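Local coordinates for phosphotriesterase homology protein (Escherichia coli, PDB 1BF6) that uses two zinc ions to hydrolyse phosphorylated glyceryl acetates, as well as aromatic acetates and propionates, within a TIM-barrel fold of the phosphotriesterase family, at residues T80-Y83 / F88-H91; Q98-E103 / E136-I141; G211-Y216 / Y257-T262; T263-L268 / A276-M281. All blocks are in the same frame, centred on the assembly; numbering follows the deposited sequence.

Contact 1 (T80-Y83 / F88-H91); sequences TGYY and FPEH
Y82 meets F88, P89 and H91 in the loop that follows strand 75-80 of this TIM barrel, a good example of a loop folding back on a buried tyrosine, with the next residue beside a two-metal site. The tight part lies around Y82. Its CB rests 3.6 Å from F88 CE1, and the same CE1 comes to 3.7 Å from the carbonyl carbon of Y83, so one corner of the phenylalanine ring meets both residues. Farther out, P89 CD comes in at the edge of the Y82 ring, 3.8 Å from CE2. V139 and L100, from helices 134-150 and 97-109, also pack on Y82. The outer side is looser: P89 and H91 are only partly buried, and CE1 is the packed corner of an F88 ring that is itself partly exposed. Y83 turns its side chain away from this packing, and its ring lies edge-to-face with H157, about 4 Å from a bound zinc ion. The phenol oxygen of Y82 is held twice, by H91 NE2 and by E103 OE1 of helix 97-109. A phenylalanine in place of Y82 would probably keep the ring packing but leave the H91 N-H and the E103 carboxylate without their common partner. The imidazole is placed by a first torsion that sets CG between the backbone N and the carbonyl carbon (chi1 69°), and P89 CB lies over one of its faces. The Y82 and H91 rings stand nearly perpendicular, at 86°, and meet rim to rim, with Y82 OH lying in the imidazole plane 2.8 Å from H91 NE2.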
loop_
_atom_site.group_PDB
_atom_site.type_symbol
_atom_site.label_atom_id
_atom_site.label_comp_id
_atom_site.label_asym_id
_atom_site.label_seq_id
_atom_site.Cartn_x
_atom_site.Cartn_y
_atom_site.Cartn_z
ATOM N N THR A 80 2.081 9.614 4.154
ATOM C CA THR A 80 2.239 10.216 5.483
ATOM C C THR A 80 1.374 9.423 6.458
ATOM O O THR A 80 0.279 8.970 6.103
ATOM C CB THR A 80 1.815 11.727 5.539
ATOM O OG1 THR A 80 1.988 12.203 6.885
ATOM C CG2 THR A 80 0.354 11.921 5.139
ATOM N N GLY A 81 1.875 9.215 7.676
ATOM C CA GLY A 81 1.094 8.489 8.664
ATOM C C GLY A 81 1.937 7.819 9.734
ATOM O O GLY A 81 3.102 8.169 9.924
ATOM N N TYR A 82 1.312 6.914 10.473
ATOM C CA TYR A 82 1.984 6.136 11.515
ATOM C C TYR A 82 1.624 4.671 11.272
ATOM O O TYR A 82 0.482 4.344 10.924
ATOM C CB TYR A 82 1.596 6.615 12.920
ATOM C CG TYR A 82 2.339 7.878 13.326
ATOM C CD1 TYR A 82 1.835 9.146 13.011
ATOM C CD2 TYR A 82 3.570 7.805 13.994
ATOM C CE1 TYR A 82 2.538 10.303 13.341
ATOM C CE2 TYR A 82 4.281 8.957 14.335
ATOM C CZ TYR A 82 3.762 10.205 14.002
ATOM O OH TYR A 82 4.487 11.344 14.287
ATOM N N TYR A 83 2.609 3.798 11.471
ATOM C CA TYR A 83 2.496 2.365 11.197
ATOM C C TYR A 83 1.562 1.494 12.043
ATOM O O TYR A 83 0.418 1.274 11.668
ATOM C CB TYR A 83 3.912 1.794 11.134
ATOM C CG TYR A 83 4.040 0.418 10.517
ATOM C CD1 TYR A 83 3.107 -0.058 9.602
ATOM C CD2 TYR A 83 5.110 -0.407 10.865
ATOM C CE1 TYR A 83 3.232 -1.328 9.054
ATOM C CE2 TYR A 83 5.250 -1.667 10.325
ATOM C CZ TYR A 83 4.309 -2.129 9.424
ATOM O OH TYR A 83 4.444 -3.405 8.935
ATOM N N PHE A 88 5.388 2.242 16.772
ATOM C CA PHE A 88 5.163 3.672 17.039
ATOM C C PHE A 88 6.250 4.363 17.868
ATOM O O PHE A 88 6.778 3.777 18.819
ATOM C CB PHE A 88 3.859 3.901 17.822
ATOM C CG PHE A 88 2.589 3.653 17.051
ATOM C CD1 PHE A 88 2.505 3.903 15.675
ATOM C CD2 PHE A 88 1.449 3.207 17.728
ATOM C CE1 PHE A 88 1.293 3.713 14.991
ATOM C CE2 PHE A 88 0.240 3.015 17.059
ATOM C CZ PHE A 88 0.159 3.268 15.683
ATOM N N PRO A 89 6.619 5.604 17.498
ATOM C CA PRO A 89 7.630 6.323 18.286
ATOM C C PRO A 89 6.885 6.669 19.593
ATOM O O PRO A 89 5.647 6.589 19.647
ATOM C CB PRO A 89 7.864 7.601 17.473
ATOM C CG PRO A 89 7.519 7.201 16.075
ATOM C CD PRO A 89 6.312 6.325 16.246
ATOM N N GLU A 90 7.622 7.041 20.636
ATOM C CA GLU A 90 7.023 7.392 21.930
ATOM C C GLU A 90 5.975 8.499 21.834
ATOM O O GLU A 90 4.940 8.444 22.497
ATOM C CB GLU A 90 8.114 7.847 22.913
ATOM C CG GLU A 90 9.244 6.833 23.148
ATOM C CD GLU A 90 8.799 5.599 23.928
ATOM O OE1 GLU A 90 7.637 5.566 24.404
ATOM O OE2 GLU A 90 9.624 4.660 24.076
ATOM N N HIS A 91 6.244 9.488 20.985
ATOM C CA HIS A 91 5.353 10.637 20.825
ATOM C C HIS A 91 3.940 10.402 20.290
ATOM O O HIS A 91 3.110 11.317 20.304
ATOM C CB HIS A 91 6.059 11.781 20.082
ATOM C CG HIS A 91 6.338 11.511 18.633
ATOM N ND1 HIS A 91 7.616 11.373 18.138
ATOM C CD2 HIS A 91 5.514 11.472 17.556
ATOM C CE1 HIS A 91 7.571 11.274 16.821
ATOM N NE2 HIS A 91 6.306 11.332 16.443
#

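Contact 2 (Q98-E103 / E136-I141); sequences QELAQE and EEKVFI
L100 of helix 97-109 reaches across to K138 and V139 of helix 134-150, and the apolar part of the contact rests almost wholly on its CD1 methyl. With chi2 at 180°, CD1 continues the line of the side chain outward instead of folding back over its own helix. It meets the lysine broadside: the distance from L100 CD1 to K138 CD is 4.1 Å, CG and CE of the lysine are equally near, and the two side chains cross at about a right angle. V139 takes a smaller part, its CG2 standing 4.4 Å from L100 CD1. These are ordinary van der Waals separations, without any wedging of one chain into the other.

The polar interactions all lie beyond the seam. K138 CG is anti to the backbone N (chi1 -176°) and the chain stays extended, which carries NZ past the leucine to the carbonyl oxygens of V92, in helix 91-94, and R95, in the link to helix 97-109. On the same helix as the lysine, E136 reaches S128 OG and D85 N through OE2, while its OE1 bonds T133 N just before the helix.

Backbone bonds form a third group and stay within each helix: Q102 N to Q98 O is 2.9 Å, and F140 N to E136 O is also 2.9 Å. The lysine thus illustrates a divided side chain: its methylenes pack as hydrocarbon on L100 while its ammonium bonds two carbonyls, so one residue joins apolar packing to a polar tie.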
loop_
_atom_site.group_PDB
_atom_site.type_symbol
_atom_site.label_atom_id
_atom_site.label_comp_id
_atom_site.label_asym_id
_atom_site.label_seq_id
_atom_site.Cartn_x
_atom_site.Cartn_y
_atom_site.Cartn_z
ATOM N N GLN A 98 -4.993 15.776 17.545
ATOM C CA GLN A 98 -4.954 16.970 16.690
ATOM C C GLN A 98 -3.540 17.238 16.170
ATOM O O GLN A 98 -3.351 17.647 15.020
ATOM C CB GLN A 98 -5.449 18.221 17.449
ATOM C CG GLN A 98 -6.945 18.274 17.705
ATOM C CD GLN A 98 -7.375 17.489 18.926
ATOM O OE1 GLN A 98 -6.554 17.078 19.764
ATOM N NE2 GLN A 98 -8.679 17.276 19.042
ATOM N N GLU A 99 -2.542 17.047 17.025
ATOM C CA GLU A 99 -1.162 17.265 16.605
ATOM C C GLU A 99 -0.776 16.212 15.555
ATOM O O GLU A 99 -0.119 16.538 14.559
ATOM C CB GLU A 99 -0.217 17.227 17.810
ATOM C CG GLU A 99 -0.275 18.493 18.685
ATOM C CD GLU A 99 0.445 18.337 20.014
ATOM O OE1 GLU A 99 0.334 17.267 20.634
ATOM O OE2 GLU A 99 1.112 19.298 20.448
ATOM N N LEU A 100 -1.221 14.970 15.756
ATOM C CA LEU A 100 -0.924 13.894 14.798
ATOM C C LEU A 100 -1.546 14.247 13.430
ATOM O O LEU A 100 -0.867 14.183 12.402
ATOM C CB LEU A 100 -1.430 12.539 15.311
ATOM C CG LEU A 100 -0.778 12.005 16.604
ATOM C CD1 LEU A 100 -1.365 10.664 16.991
ATOM C CD2 LEU A 100 0.745 11.921 16.463
ATOM N N ALA A 101 -2.805 14.700 13.441
ATOM C CA ALA A 101 -3.500 15.107 12.211
ATOM C C ALA A 101 -2.810 16.284 11.523
ATOM O O ALA A 101 -2.666 16.296 10.304
ATOM C CB ALA A 101 -4.952 15.449 12.500
ATOM N N GLN A 102 -2.372 17.275 12.298
ATOM C CA GLN A 102 -1.691 18.438 11.733
ATOM C C GLN A 102 -0.423 18.020 10.995
ATOM O O GLN A 102 -0.089 18.581 9.950
ATOM C CB GLN A 102 -1.319 19.438 12.831
ATOM C CG GLN A 102 -2.491 20.162 13.471
ATOM C CD GLN A 102 -2.058 21.010 14.656
ATOM O OE1 GLN A 102 -0.996 20.783 15.250
ATOM N NE2 GLN A 102 -2.862 22.010 14.990
ATOM N N GLU A 103 0.318 17.082 11.584
ATOM C CA GLU A 103 1.549 16.590 10.979
ATOM C C GLU A 103 1.251 15.974 9.615
ATOM O O GLU A 103 1.932 16.271 8.639
ATOM C CB GLU A 103 2.202 15.534 11.878
ATOM C CG GLU A 103 3.503 14.938 11.296
ATOM C CD GLU A 103 4.067 13.794 12.139
ATOM O OE1 GLU A 103 3.449 13.437 13.159
ATOM O OE2 GLU A 103 5.122 13.241 11.760
ATOM N N GLU A 136 -3.394 2.779 18.074
ATOM C CA GLU A 136 -3.755 2.603 16.667
ATOM C C GLU A 136 -5.089 3.319 16.397
ATOM O O GLU A 136 -5.243 3.982 15.370
ATOM C CB GLU A 136 -3.851 1.117 16.334
ATOM C CG GLU A 136 -2.479 0.487 16.138
ATOM C CD GLU A 136 -2.485 -1.024 16.217
ATOM O OE1 GLU A 136 -3.550 -1.636 16.429
ATOM O OE2 GLU A 136 -1.395 -1.606 16.066
ATOM N N GLU A 137 -6.035 3.204 17.328
ATOM C CA GLU A 137 -7.323 3.878 17.190
ATOM C C GLU A 137 -7.098 5.382 17.032
ATOM O O GLU A 137 -7.677 6.017 16.148
ATOM C CB GLU A 137 -8.215 3.622 18.401
ATOM C CG GLU A 137 -9.527 4.412 18.336
ATOM C CD GLU A 137 -10.422 4.193 19.534
ATOM O OE1 GLU A 137 -9.900 4.043 20.663
ATOM O OE2 GLU A 137 -11.651 4.193 19.353
ATOM N N LYS A 138 -6.227 5.932 17.876
ATOM C CA LYS A 138 -5.889 7.356 17.861
ATOM C C LYS A 138 -5.284 7.745 16.511
ATOM O O LYS A 138 -5.606 8.798 15.951
ATOM C CB LYS A 138 -4.895 7.652 18.980
ATOM C CG LYS A 138 -4.512 9.100 19.173
ATOM C CD LYS A 138 -3.389 9.158 20.210
ATOM C CE LYS A 138 -3.136 10.545 20.734
ATOM N NZ LYS A 138 -2.094 10.469 21.809
ATOM N N VAL A 139 -4.391 6.900 15.990
ATOM C CA VAL A 139 -3.788 7.186 14.689
ATOM C C VAL A 139 -4.872 7.166 13.578
ATOM O O VAL A 139 -4.883 8.031 12.711
ATOM C CB VAL A 139 -2.612 6.213 14.376
ATOM C CG1 VAL A 139 -2.230 6.281 12.883
ATOM C CG2 VAL A 139 -1.382 6.600 15.222
ATOM N N PHE A 140 -5.778 6.196 13.622
ATOM C CA PHE A 140 -6.854 6.127 12.637
ATOM C C PHE A 140 -7.788 7.350 12.730
ATOM O O PHE A 140 -8.274 7.849 11.711
ATOM C CB PHE A 140 -7.633 4.825 12.777
ATOM C CG PHE A 140 -7.106 3.711 11.905
ATOM C CD1 PHE A 140 -5.896 3.088 12.200
ATOM C CD2 PHE A 140 -7.798 3.317 10.759
ATOM C CE1 PHE A 140 -5.371 2.089 11.363
ATOM C CE2 PHE A 140 -7.283 2.317 9.916
ATOM C CZ PHE A 140 -6.065 1.703 10.219
ATOM N N ILE A 141 -8.023 7.854 13.942
ATOM C CA ILE A 141 -8.873 9.043 14.089
ATOM C C ILE A 141 -8.157 10.260 13.493
ATOM O O ILE A 141 -8.768 11.070 12.788
ATOM C CB ILE A 141 -9.284 9.280 15.563
ATOM C CG1 ILE A 141 -10.195 8.143 16.004
ATOM C CG2 ILE A 141 -10.015 10.632 15.704
ATOM C CD1 ILE A 141 -10.400 8.030 17.491
#

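Contact 3 (G211-Y216 / Y257-T262); sequences GKNSYY and YDYLLT. With SO4 (sulfate ion), chain F.
The loop after strand 204-207, the seventh strand of the TIM barrel, meets the start of helix 259-270 where G211 faces Y259. G211 CA lies 4.0 Å from Y259 CE1. The positive phi of G211 (99°) suits a glycine, and a beta carbon here would be jammed against the carbonyl oxygen of the residue before. N213 OD1 comes no closer than 4.2 Å to Y259 OH, with amide and ring planes 57° apart. The loop is shaped from within: K212 centres an inverse gamma turn, and its carbonyl oxygen accepts from both Y215 N and Y216 N. Two side chains of the loop donate hydrogen bonds to one sulfate ion: K212 NZ to O3 and Y215 OH to O1, each 3.0 Å, while T244 OG1 adds a third bond. K212 NZ also donates to the backbone carbonyl of D242, a residue that ligates zinc. A leucine in place of K212 would probably leave sulfate O3 and D242 O without their shared ammonium donor. Across the two segments the chemistry is thus plain contact between a glycine and an aromatic ring, whereas the ammonium of K212 and the phenol of Y215 turn to an anion. The sulfate probably comes from the crystallisation liquor, yet its ligands suggest a place able to hold a tetrahedral anion, on a lysine that also bonds the backbone of a zinc-ligating residue.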
loop_
_atom_site.group_PDB
_atom_site.type_symbol
_atom_site.label_atom_id
_atom_site.label_comp_id
_atom_site.label_asym_id
_atom_site.label_seq_id
_atom_site.Cartn_x
_atom_site.Cartn_y
_atom_site.Cartn_z
ATOM N N GLY A 211 3.135 -13.245 -4.126
ATOM C CA GLY A 211 4.494 -13.772 -4.095
ATOM C C GLY A 211 4.946 -14.239 -2.718
ATOM O O GLY A 211 5.943 -14.951 -2.605
ATOM N N LYS A 212 4.226 -13.836 -1.670
ATOM C CA LYS A 212 4.564 -14.223 -0.297
ATOM C C LYS A 212 3.852 -15.526 0.026
ATOM O O LYS A 212 3.028 -15.615 0.937
ATOM C CB LYS A 212 4.193 -13.091 0.681
ATOM C CG LYS A 212 4.898 -11.781 0.309
ATOM C CD LYS A 212 4.879 -10.696 1.379
ATOM C CE LYS A 212 5.749 -9.540 0.911
ATOM N NZ LYS A 212 5.928 -8.511 1.962
ATOM N N ASN A 213 4.231 -16.553 -0.731
ATOM C CA ASN A 213 3.652 -17.883 -0.642
ATOM C C ASN A 213 3.901 -18.694 0.627
ATOM O O ASN A 213 3.237 -19.708 0.859
ATOM C CB ASN A 213 4.016 -18.663 -1.908
ATOM C CG ASN A 213 3.555 -17.955 -3.156
ATOM O OD1 ASN A 213 4.292 -17.832 -4.132
ATOM N ND2 ASN A 213 2.332 -17.440 -3.116
ATOM N N SER A 214 4.838 -18.249 1.454
ATOM C CA SER A 214 5.098 -18.940 2.713
ATOM C C SER A 214 4.070 -18.480 3.749
ATOM O O SER A 214 3.927 -19.076 4.817
ATOM C CB SER A 214 6.526 -18.676 3.186
ATOM O OG SER A 214 7.452 -19.243 2.271
ATOM N N TYR A 215 3.354 -17.407 3.428
ATOM C CA TYR A 215 2.309 -16.884 4.306
ATOM C C TYR A 215 0.973 -17.423 3.813
ATOM O O TYR A 215 0.155 -17.922 4.588
ATOM C CB TYR A 215 2.255 -15.353 4.240
ATOM C CG TYR A 215 3.365 -14.615 4.957
ATOM C CD1 TYR A 215 3.831 -15.040 6.204
ATOM C CD2 TYR A 215 3.908 -13.446 4.413
ATOM C CE1 TYR A 215 4.803 -14.314 6.893
ATOM C CE2 TYR A 215 4.875 -12.714 5.087
ATOM C CZ TYR A 215 5.319 -13.148 6.326
ATOM O OH TYR A 215 6.269 -12.413 7.001
ATOM N N TYR A 216 0.786 -17.342 2.498
ATOM C CA TYR A 216 -0.450 -17.767 1.844
ATOM C C TYR A 216 -0.096 -18.007 0.371
ATOM O O TYR A 216 0.659 -17.234 -0.216
ATOM C CB TYR A 216 -1.468 -16.628 1.980
ATOM C CG TYR A 216 -2.883 -16.949 1.581
ATOM C CD1 TYR A 216 -3.644 -17.867 2.300
ATOM C CD2 TYR A 216 -3.479 -16.297 0.504
ATOM C CE1 TYR A 216 -4.971 -18.124 1.949
ATOM C CE2 TYR A 216 -4.793 -16.541 0.155
ATOM C CZ TYR A 216 -5.532 -17.447 0.874
ATOM O OH TYR A 216 -6.842 -17.667 0.524
ATOM N N TYR A 257 9.865 -6.700 -8.005
ATOM C CA TYR A 257 8.553 -6.062 -8.150
ATOM C C TYR A 257 7.805 -6.556 -9.385
ATOM O O TYR A 257 6.597 -6.802 -9.324
ATOM C CB TYR A 257 8.690 -4.541 -8.260
ATOM C CG TYR A 257 9.354 -3.876 -7.081
ATOM C CD1 TYR A 257 10.739 -3.835 -6.978
ATOM C CD2 TYR A 257 8.593 -3.272 -6.073
ATOM C CE1 TYR A 257 11.356 -3.220 -5.916
ATOM C CE2 TYR A 257 9.203 -2.642 -4.994
ATOM C CZ TYR A 257 10.588 -2.623 -4.925
ATOM O OH TYR A 257 11.221 -2.016 -3.873
ATOM N N ASP A 258 8.524 -6.719 -10.495
ATOM C CA ASP A 258 7.894 -7.171 -11.739
ATOM C C ASP A 258 7.422 -8.619 -11.761
ATOM O O ASP A 258 6.946 -9.091 -12.786
ATOM C CB ASP A 258 8.761 -6.845 -12.963
ATOM C CG ASP A 258 10.035 -7.693 -13.055
ATOM O OD1 ASP A 258 10.377 -8.450 -12.117
ATOM O OD2 ASP A 258 10.708 -7.574 -14.096
ATOM N N TYR A 259 7.575 -9.327 -10.642
ATOM C CA TYR A 259 7.100 -10.703 -10.527
ATOM C C TYR A 259 5.592 -10.680 -10.781
ATOM O O TYR A 259 5.020 -11.638 -11.295
ATOM C CB TYR A 259 7.371 -11.239 -9.117
ATOM C CG TYR A 259 6.813 -12.604 -8.835
ATOM C CD1 TYR A 259 5.519 -12.772 -8.331
ATOM C CD2 TYR A 259 7.597 -13.739 -9.021
ATOM C CE1 TYR A 259 5.027 -14.044 -8.017
ATOM C CE2 TYR A 259 7.120 -15.005 -8.707
ATOM C CZ TYR A 259 5.841 -15.149 -8.209
ATOM O OH TYR A 259 5.391 -16.407 -7.905
ATOM N N LEU A 260 4.955 -9.572 -10.406
ATOM C CA LEU A 260 3.519 -9.414 -10.597
ATOM C C LEU A 260 3.160 -9.582 -12.071
ATOM O O LEU A 260 2.180 -10.244 -12.404
ATOM C CB LEU A 260 3.082 -8.014 -10.129
ATOM C CG LEU A 260 1.602 -7.650 -10.275
ATOM C CD1 LEU A 260 0.752 -8.523 -9.379
ATOM C CD2 LEU A 260 1.396 -6.176 -9.925
ATOM N N LEU A 261 3.986 -9.013 -12.942
ATOM C CA LEU A 261 3.731 -9.054 -14.382
ATOM C C LEU A 261 4.381 -10.214 -15.139
ATOM O O LEU A 261 3.828 -10.705 -16.129
ATOM C CB LEU A 261 4.117 -7.703 -14.999
ATOM C CG LEU A 261 3.287 -6.538 -14.420
ATOM C CD1 LEU A 261 3.881 -5.198 -14.763
ATOM C CD2 LEU A 261 1.841 -6.640 -14.891
ATOM N N THR A 262 5.542 -10.661 -14.668
ATOM C CA THR A 262 6.253 -11.760 -15.326
ATOM C C THR A 262 5.713 -13.117 -14.903
ATOM O O THR A 262 5.776 -14.081 -15.673
ATOM C CB THR A 262 7.770 -11.737 -15.023
ATOM O OG1 THR A 262 7.982 -11.975 -13.624
ATOM C CG2 THR A 262 8.388 -10.405 -15.423
HETATM S S SO4 F . 7.720 -9.451 5.413
HETATM O O1 SO4 F . 8.423 -10.416 6.254
HETATM O O2 SO4 F . 8.374 -8.082 5.575
HETATM O O3 SO4 F . 7.781 -9.808 3.902
HETATM O O4 SO4 F . 6.244 -9.426 5.801
#

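Contact 4 (T263-L268 / A276-M281); sequences TFIPQL and ADVDVM
D279 OD1, gripped by Y7 OH and Q275 NE2, lies on helix 275-289, which also carries V278 and M281 against I265 and L268 of helix 259-270. D279 is itself a beta-D-glucose-binding residue. D277, on a different side of the helix, makes a salt bridge through OD2 to R229 NE. The seam between the helices is made of methyl groups, and no polar atom of either segment takes part in it. I265 and V278 reach toward each other tip to tip: the branch methyl CG2 of I265 stands 3.8 Å from V278 CG1 and 4.0 Å from V278 CG2, so it sits opposite the fork of the valine. One turn further along both helices the pattern recurs, with L268 CD2 4.0 Å from M281 CE. The methionine is extended as far as its sulfur and then bends (chi3 -81°), which swings the terminal methyl to the leucine. All four residues are buried.

Helix 259-270 is kinked here, since the nitrogen of P266 has no proton to give to the turn before; beyond it the regular bonds hold, L268 N to F264 O being 3.0 Å. The inner sides of the pair face the barrel, I265 resting on L239 and M281 on V237, while F264 packs on helix 218-230. Two successive helices laid over the last strand, 237-239, in this way form the C-terminal part of the outer helical layer of a TIM barrel.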
loop_
_atom_site.group_PDB
_atom_site.type_symbol
_atom_site.label_atom_id
_atom_site.label_comp_id
_atom_site.label_asym_id
_atom_site.label_seq_id
_atom_site.Cartn_x
_atom_site.Cartn_y
_atom_site.Cartn_z
ATOM N N THR A 263 5.113 -13.182 -13.714
ATOM C CA THR A 263 4.612 -14.445 -13.197
ATOM C C THR A 263 3.167 -14.519 -12.715
ATOM O O THR A 263 2.419 -15.377 -13.170
ATOM C CB THR A 263 5.546 -14.962 -12.059
ATOM O OG1 THR A 263 6.901 -14.972 -12.519
ATOM C CG2 THR A 263 5.144 -16.338 -11.597
ATOM N N PHE A 264 2.764 -13.639 -11.794
ATOM C CA PHE A 264 1.411 -13.706 -11.252
ATOM C C PHE A 264 0.287 -13.424 -12.252
ATOM O O PHE A 264 -0.647 -14.215 -12.354
ATOM C CB PHE A 264 1.257 -12.796 -10.029
ATOM C CG PHE A 264 -0.045 -13.000 -9.295
ATOM C CD1 PHE A 264 -0.213 -14.079 -8.436
ATOM C CD2 PHE A 264 -1.120 -12.122 -9.483
ATOM C CE1 PHE A 264 -1.426 -14.289 -7.772
ATOM C CE2 PHE A 264 -2.328 -12.331 -8.821
ATOM C CZ PHE A 264 -2.480 -13.413 -7.969
ATOM N N ILE A 265 0.358 -12.292 -12.951
ATOM C CA ILE A 265 -0.676 -11.947 -13.935
ATOM C C ILE A 265 -0.758 -13.015 -15.046
ATOM O O ILE A 265 -1.854 -13.366 -15.481
ATOM C CB ILE A 265 -0.508 -10.497 -14.478
ATOM C CG1 ILE A 265 -0.774 -9.491 -13.341
ATOM C CG2 ILE A 265 -1.468 -10.232 -15.652
ATOM C CD1 ILE A 265 -2.149 -9.646 -12.683
ATOM N N PRO A 266 0.398 -13.529 -15.531
ATOM C CA PRO A 266 0.301 -14.571 -16.570
ATOM C C PRO A 266 -0.484 -15.787 -16.048
ATOM O O PRO A 266 -1.314 -16.336 -16.762
ATOM C CB PRO A 266 1.759 -14.899 -16.852
ATOM C CG PRO A 266 2.394 -13.556 -16.785
ATOM C CD PRO A 266 1.759 -12.967 -15.503
ATOM N N GLN A 267 -0.289 -16.162 -14.780
ATOM C CA GLN A 267 -1.019 -17.296 -14.194
ATOM C C GLN A 267 -2.500 -16.967 -14.059
ATOM O O GLN A 267 -3.355 -17.831 -14.225
ATOM C CB GLN A 267 -0.440 -17.697 -12.824
ATOM C CG GLN A 267 0.985 -18.245 -12.893
ATOM C CD GLN A 267 1.654 -18.406 -11.522
ATOM O OE1 GLN A 267 2.607 -19.176 -11.381
ATOM N NE2 GLN A 267 1.186 -17.659 -10.526
ATOM N N LEU A 268 -2.789 -15.700 -13.756
ATOM C CA LEU A 268 -4.159 -15.224 -13.619
ATOM C C LEU A 268 -4.848 -15.300 -14.996
ATOM O O LEU A 268 -5.967 -15.794 -15.111
ATOM C CB LEU A 268 -4.153 -13.781 -13.100
ATOM C CG LEU A 268 -5.498 -13.209 -12.648
ATOM C CD1 LEU A 268 -6.110 -14.115 -11.591
ATOM C CD2 LEU A 268 -5.298 -11.794 -12.101
ATOM N N ALA A 276 -8.576 -7.255 -20.169
ATOM C CA ALA A 276 -9.413 -6.127 -19.758
ATOM C C ALA A 276 -9.658 -6.241 -18.253
ATOM O O ALA A 276 -9.635 -5.235 -17.553
ATOM C CB ALA A 276 -10.741 -6.148 -20.505
ATOM N N ASP A 277 -9.936 -7.459 -17.778
ATOM C CA ASP A 277 -10.150 -7.726 -16.344
ATOM C C ASP A 277 -8.890 -7.276 -15.585
ATOM O O ASP A 277 -8.970 -6.624 -14.541
ATOM C CB ASP A 277 -10.338 -9.227 -16.059
ATOM C CG ASP A 277 -11.676 -9.782 -16.531
ATOM O OD1 ASP A 277 -12.689 -9.052 -16.564
ATOM O OD2 ASP A 277 -11.707 -10.993 -16.852
ATOM N N VAL A 278 -7.728 -7.656 -16.112
ATOM C CA VAL A 278 -6.449 -7.296 -15.509
ATOM C C VAL A 278 -6.279 -5.773 -15.473
ATOM O O VAL A 278 -5.919 -5.205 -14.441
ATOM C CB VAL A 278 -5.257 -7.924 -16.305
ATOM C CG1 VAL A 278 -3.911 -7.379 -15.800
ATOM C CG2 VAL A 278 -5.298 -9.449 -16.219
ATOM N N ASP A 279 -6.579 -5.113 -16.593
ATOM C CA ASP A 279 -6.426 -3.659 -16.694
ATOM C C ASP A 279 -7.348 -2.873 -15.758
ATOM O O ASP A 279 -7.025 -1.756 -15.371
ATOM C CB ASP A 279 -6.547 -3.185 -18.158
ATOM C CG ASP A 279 -5.366 -3.649 -19.031
ATOM O OD1 ASP A 279 -4.415 -4.260 -18.494
ATOM O OD2 ASP A 279 -5.375 -3.388 -20.256
ATOM N N VAL A 280 -8.476 -3.465 -15.380
ATOM C CA VAL A 280 -9.387 -2.805 -14.449
ATOM C C VAL A 280 -8.652 -2.664 -13.103
ATOM O O VAL A 280 -8.603 -1.573 -12.517
ATOM C CB VAL A 280 -10.692 -3.608 -14.253
ATOM C CG1 VAL A 280 -11.461 -3.107 -13.035
ATOM C CG2 VAL A 280 -11.572 -3.469 -15.482
ATOM N N MET A 281 -8.025 -3.755 -12.655
ATOM C CA MET A 281 -7.309 -3.739 -11.379
ATOM C C MET A 281 -6.007 -2.948 -11.406
ATOM O O MET A 281 -5.748 -2.158 -10.495
ATOM C CB MET A 281 -7.052 -5.167 -10.886
ATOM C CG MET A 281 -8.314 -6.015 -10.711
ATOM S SD MET A 281 -7.959 -7.718 -10.205
ATOM C CE MET A 281 -7.521 -8.470 -11.778
#

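Overall arrangement
From the N terminus, the first closure is contact 1, a short loop between strand 75-80 and helix 91-94. Contact 2 follows, joining helix 97-109 to helix 134-150 across strand 122-126. The two touch, through residues of both helices that meet the loop, and both lie on one side of the chain's centre. On the opposite side, contact 3 spans from the loop after strand 204-207 to the head of helix 259-270, and contact 4 then ties that helix to the C-terminal one, 275-289. Their centres lie about 13 Å apart, linked by helix 259-270, whereas the centres of contacts 1 and 4 are about 35 Å apart. All four are in series; none nests or crosses.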